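Local coordinates for protein pyruvate kinase (Cryptosporidium parvum, PDB 4DRS) that probably catalyses the last step of glycolysis, passing the phosphoryl group of phosphoenolpyruvate to ADP to give pyruvate and ATP, at residues D81-S84 and H85-T88; K87-Q90 and N91-A95. All coordinates share one frame; numbering follows the deposited sequence.

Contact 1 of 2, residues D81-S84 and H85-T88; sequences DHES and HFKT
The imidazole of His85 lies with one face over the backbone carbonyl of Asp81, one helical turn back, its CG 3.1 Å from Asp81 O. Because that oxygen sits over the face, ND1 makes no hydrogen bond to it; the oxygen instead accepts from His85 N at 3.0 Å, nearly along the C=O axis. With CG beside its own backbone N (chi1 -63°), the ring is turned back toward the start of the helix, where NE2 bonds to His79 O and Phe77 stacks on the ring. A flat side chain with a polar edge suits both tasks.

Asp81 is the N-cap: OD2 accepts from Glu83 N at 3.2 Å, met from above the carboxylate plane, and so takes up a first-turn amide with no preceding helical turn to supply its acceptor. At the other end, Thr88 OG1 lies 2.7 Å from Ser84 O, which also accepts from Thr88 N; Asn57 OD1 competes for the one hydroxyl proton, whose acceptor is not settled. On the exposed flank the bent chain of Glu83 crosses the extended Lys87 obliquely, Glu83 OE1 3.8 Å from Lys87 CG, while the charged ends, Glu83 OE1 and Lys87 NZ, stay 5.1 Å apart.

This is the first part of helix 82-97, which joins barrel strands 72-76 and 105-109. Phe86 meets Tyr228 on one flank, and Thr88 packs on Ile52 following strand 47-51.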
# COMPACT_ATOMS: atom_id res chain seq x y z
N ASP A 81 -37.06 41.65 -6.82
CA ASP A 81 -37.81 41.77 -8.07
C ASP A 81 -36.86 42.00 -9.23
O ASP A 81 -35.64 42.01 -9.05
CB ASP A 81 -38.84 42.91 -7.97
CG ASP A 81 -38.20 44.27 -7.78
OD1 ASP A 81 -37.51 44.48 -6.76
OD2 ASP A 81 -38.40 45.15 -8.66
N HIS A 82 -37.42 42.19 -10.43
CA HIS A 82 -36.62 42.39 -11.64
C HIS A 82 -35.67 43.55 -11.52
O HIS A 82 -34.53 43.47 -11.98
CB HIS A 82 -37.50 42.56 -12.87
CG HIS A 82 -36.74 42.94 -14.12
ND1 HIS A 82 -36.45 44.23 -14.42
CD2 HIS A 82 -36.20 42.16 -15.14
CE1 HIS A 82 -35.76 44.26 -15.58
NE2 HIS A 82 -35.60 43.00 -16.02
N GLU A 83 -36.14 44.64 -10.92
CA GLU A 83 -35.33 45.85 -10.80
C GLU A 83 -34.21 45.70 -9.77
O GLU A 83 -33.12 46.22 -9.97
CB GLU A 83 -36.20 47.07 -10.48
CG GLU A 83 -35.54 48.40 -10.80
CD GLU A 83 -34.90 48.43 -12.19
OE1 GLU A 83 -33.65 48.44 -12.28
OE2 GLU A 83 -35.65 48.43 -13.19
N SER A 84 -34.50 44.98 -8.69
CA SER A 84 -33.50 44.71 -7.65
C SER A 84 -32.39 43.80 -8.19
O SER A 84 -31.21 44.03 -7.93
CB SER A 84 -34.18 44.06 -6.43
OG SER A 84 -33.24 43.74 -5.42
N HIS A 85 -32.78 42.78 -8.95
CA HIS A 85 -31.85 41.81 -9.53
C HIS A 85 -30.94 42.45 -10.55
O HIS A 85 -29.73 42.21 -10.54
CB HIS A 85 -32.59 40.64 -10.16
CG HIS A 85 -33.40 39.82 -9.17
ND1 HIS A 85 -34.62 39.32 -9.47
CD2 HIS A 85 -33.12 39.44 -7.86
CE1 HIS A 85 -35.09 38.65 -8.40
NE2 HIS A 85 -34.18 38.72 -7.42
N PHE A 86 -31.52 43.28 -11.42
CA PHE A 86 -30.78 43.96 -12.48
C PHE A 86 -29.75 44.95 -11.93
O PHE A 86 -28.61 44.99 -12.41
CB PHE A 86 -31.74 44.66 -13.46
CG PHE A 86 -31.05 45.28 -14.64
CD1 PHE A 86 -30.62 44.49 -15.71
CD2 PHE A 86 -30.81 46.65 -14.68
CE1 PHE A 86 -29.98 45.06 -16.79
CE2 PHE A 86 -30.16 47.22 -15.77
CZ PHE A 86 -29.75 46.43 -16.83
N LYS A 87 -30.14 45.74 -10.93
CA LYS A 87 -29.23 46.68 -10.27
C LYS A 87 -28.05 45.93 -9.64
O LYS A 87 -26.90 46.33 -9.81
CB LYS A 87 -29.95 47.50 -9.19
CG LYS A 87 -30.88 48.58 -9.72
CD LYS A 87 -31.51 49.37 -8.57
CE LYS A 87 -32.55 50.36 -9.07
NZ LYS A 87 -33.20 51.08 -7.94
N THR A 88 -28.37 44.86 -8.91
CA THR A 88 -27.37 44.01 -8.28
C THR A 88 -26.35 43.52 -9.32
O THR A 88 -25.14 43.57 -9.10
CB THR A 88 -28.02 42.80 -7.57
OG1 THR A 88 -29.01 43.26 -6.63
CG2 THR A 88 -26.98 41.98 -6.82

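Contact 2 of 2, residues K87-Q90 and N91-A95; sequences KTLQ and NIREA. With ACT (acetate ion), chain I.
Leu89 CD1 sits over the centre of the Arg93 guanidinium, 3.8 Å from CZ, so that a methyl group covers one face of the flat cation and leaves its edge for polar partners. The two side chains run side by side in the same direction: Leu89 CG stands opposite its backbone N (chi1 178°), and Arg93 is extended from CG to NE. Its NH1 gives a bent hydrogen bond (137°) to acetate O at 3.1 Å, the ion probably coming from the crystallisation liquor, and NH2 bonds to Tyr228 O.

Ile92, branched at CB, directs CG1 back along the helix beside its own N (chi1 -66°), bringing CD1 to 4.0 Å from Thr88 CG2, a methyl-to-methyl contact between side chains that run across each other. Asn91 is folded similarly: its CG lies 3.3 Å from Lys87 O, the acceptor of Asn91 N, and its ND2 binds Asn57 O.

One side of the middle and later turns of helix 82-97 lies against the barrel wall. Ile92 packs on Ala73 and Leu75 of strand 72-76 and on Ile106 of strand 105-109, where Leu89 and Arg93 also rest, while Asn91 and Ala95 face helix 59-68.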
# COMPACT_ATOMS: atom_id res chain seq x y z
N LYS A 87 -30.14 45.74 -10.93
CA LYS A 87 -29.23 46.68 -10.27
C LYS A 87 -28.05 45.93 -9.64
O LYS A 87 -26.90 46.33 -9.81
CB LYS A 87 -29.95 47.50 -9.19
CG LYS A 87 -30.88 48.58 -9.72
CD LYS A 87 -31.51 49.37 -8.57
CE LYS A 87 -32.55 50.36 -9.07
NZ LYS A 87 -33.20 51.08 -7.94
N THR A 88 -28.37 44.86 -8.91
CA THR A 88 -27.37 44.01 -8.28
C THR A 88 -26.35 43.52 -9.32
O THR A 88 -25.14 43.57 -9.10
CB THR A 88 -28.02 42.80 -7.57
OG1 THR A 88 -29.01 43.26 -6.63
CG2 THR A 88 -26.98 41.98 -6.82
N LEU A 89 -26.86 43.05 -10.45
CA LEU A 89 -26.03 42.56 -11.54
C LEU A 89 -25.07 43.63 -12.06
O LEU A 89 -23.89 43.36 -12.29
CB LEU A 89 -26.91 42.04 -12.68
CG LEU A 89 -26.23 41.53 -13.95
CD1 LEU A 89 -25.30 40.36 -13.65
CD2 LEU A 89 -27.28 41.12 -14.96
N GLN A 90 -25.58 44.85 -12.24
CA GLN A 90 -24.76 45.98 -12.70
C GLN A 90 -23.67 46.30 -11.69
O GLN A 90 -22.52 46.56 -12.06
CB GLN A 90 -25.64 47.21 -12.89
CG GLN A 90 -26.55 47.16 -14.10
CD GLN A 90 -27.34 48.44 -14.27
OE1 GLN A 90 -28.02 48.89 -13.34
NE2 GLN A 90 -27.27 49.03 -15.45
N ASN A 91 -24.04 46.26 -10.42
CA ASN A 91 -23.12 46.50 -9.33
C ASN A 91 -22.01 45.45 -9.25
O ASN A 91 -20.85 45.80 -9.06
CB ASN A 91 -23.88 46.61 -8.01
CG ASN A 91 -24.68 47.89 -7.90
OD1 ASN A 91 -24.65 48.74 -8.80
ND2 ASN A 91 -25.41 48.05 -6.80
N ILE A 92 -22.37 44.18 -9.42
CA ILE A 92 -21.39 43.08 -9.45
C ILE A 92 -20.37 43.32 -10.55
O ILE A 92 -19.16 43.25 -10.31
CB ILE A 92 -22.06 41.69 -9.62
CG1 ILE A 92 -22.91 41.34 -8.39
CG2 ILE A 92 -21.00 40.61 -9.84
CD1 ILE A 92 -23.92 40.23 -8.63
N ARG A 93 -20.86 43.63 -11.75
CA ARG A 93 -20.00 43.85 -12.91
C ARG A 93 -19.13 45.11 -12.81
O ARG A 93 -17.97 45.10 -13.23
CB ARG A 93 -20.81 43.82 -14.21
CG ARG A 93 -21.14 42.39 -14.63
CD ARG A 93 -22.08 42.30 -15.81
NE ARG A 93 -22.31 40.89 -16.14
CZ ARG A 93 -23.28 40.43 -16.91
NH1 ARG A 93 -24.17 41.25 -17.46
NH2 ARG A 93 -23.38 39.13 -17.14
N GLU A 94 -19.69 46.17 -12.24
CA GLU A 94 -18.93 47.39 -11.98
C GLU A 94 -17.83 47.12 -10.96
O GLU A 94 -16.68 47.54 -11.14
CB GLU A 94 -19.85 48.52 -11.49
CG GLU A 94 -19.14 49.85 -11.27
CD GLU A 94 -20.09 50.99 -10.91
OE1 GLU A 94 -21.31 50.89 -11.18
OE2 GLU A 94 -19.60 52.00 -10.35
N ALA A 95 -18.18 46.39 -9.90
CA ALA A 95 -17.22 46.00 -8.87
C ALA A 95 -16.11 45.12 -9.45
O ALA A 95 -14.95 45.27 -9.08
CB ALA A 95 -17.91 45.30 -7.72
C ACT I . -25.75 44.06 -18.73
O ACT I . -25.48 44.05 -17.50
OXT ACT I . -25.96 43.01 -19.37
CH3 ACT I . -25.83 45.38 -19.45

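How the contacts relate
Contacts 1 and 2 are successive parts of helix 82-97, sharing Lys87 and Thr88, in one beta-alpha-beta unit of the eight-stranded barrel. Both are partly buried, but their chemistry differs. At 81-88 the helix is starting, and its buried side is largely polar and aromatic; His85 lies about 6 Å, side chain to side chain, from His79, a residue that binds ADP in another structure of this protein, though none is bound here. At 87-95 aliphatic residues fill the side turned to the strands. Charged residues occupy the outer flank in each, although Arg93 is drawn partly inward. Asn57 lies beside both, near the Thr88 hydroxyl and bonded to Asn91, as does Tyr228.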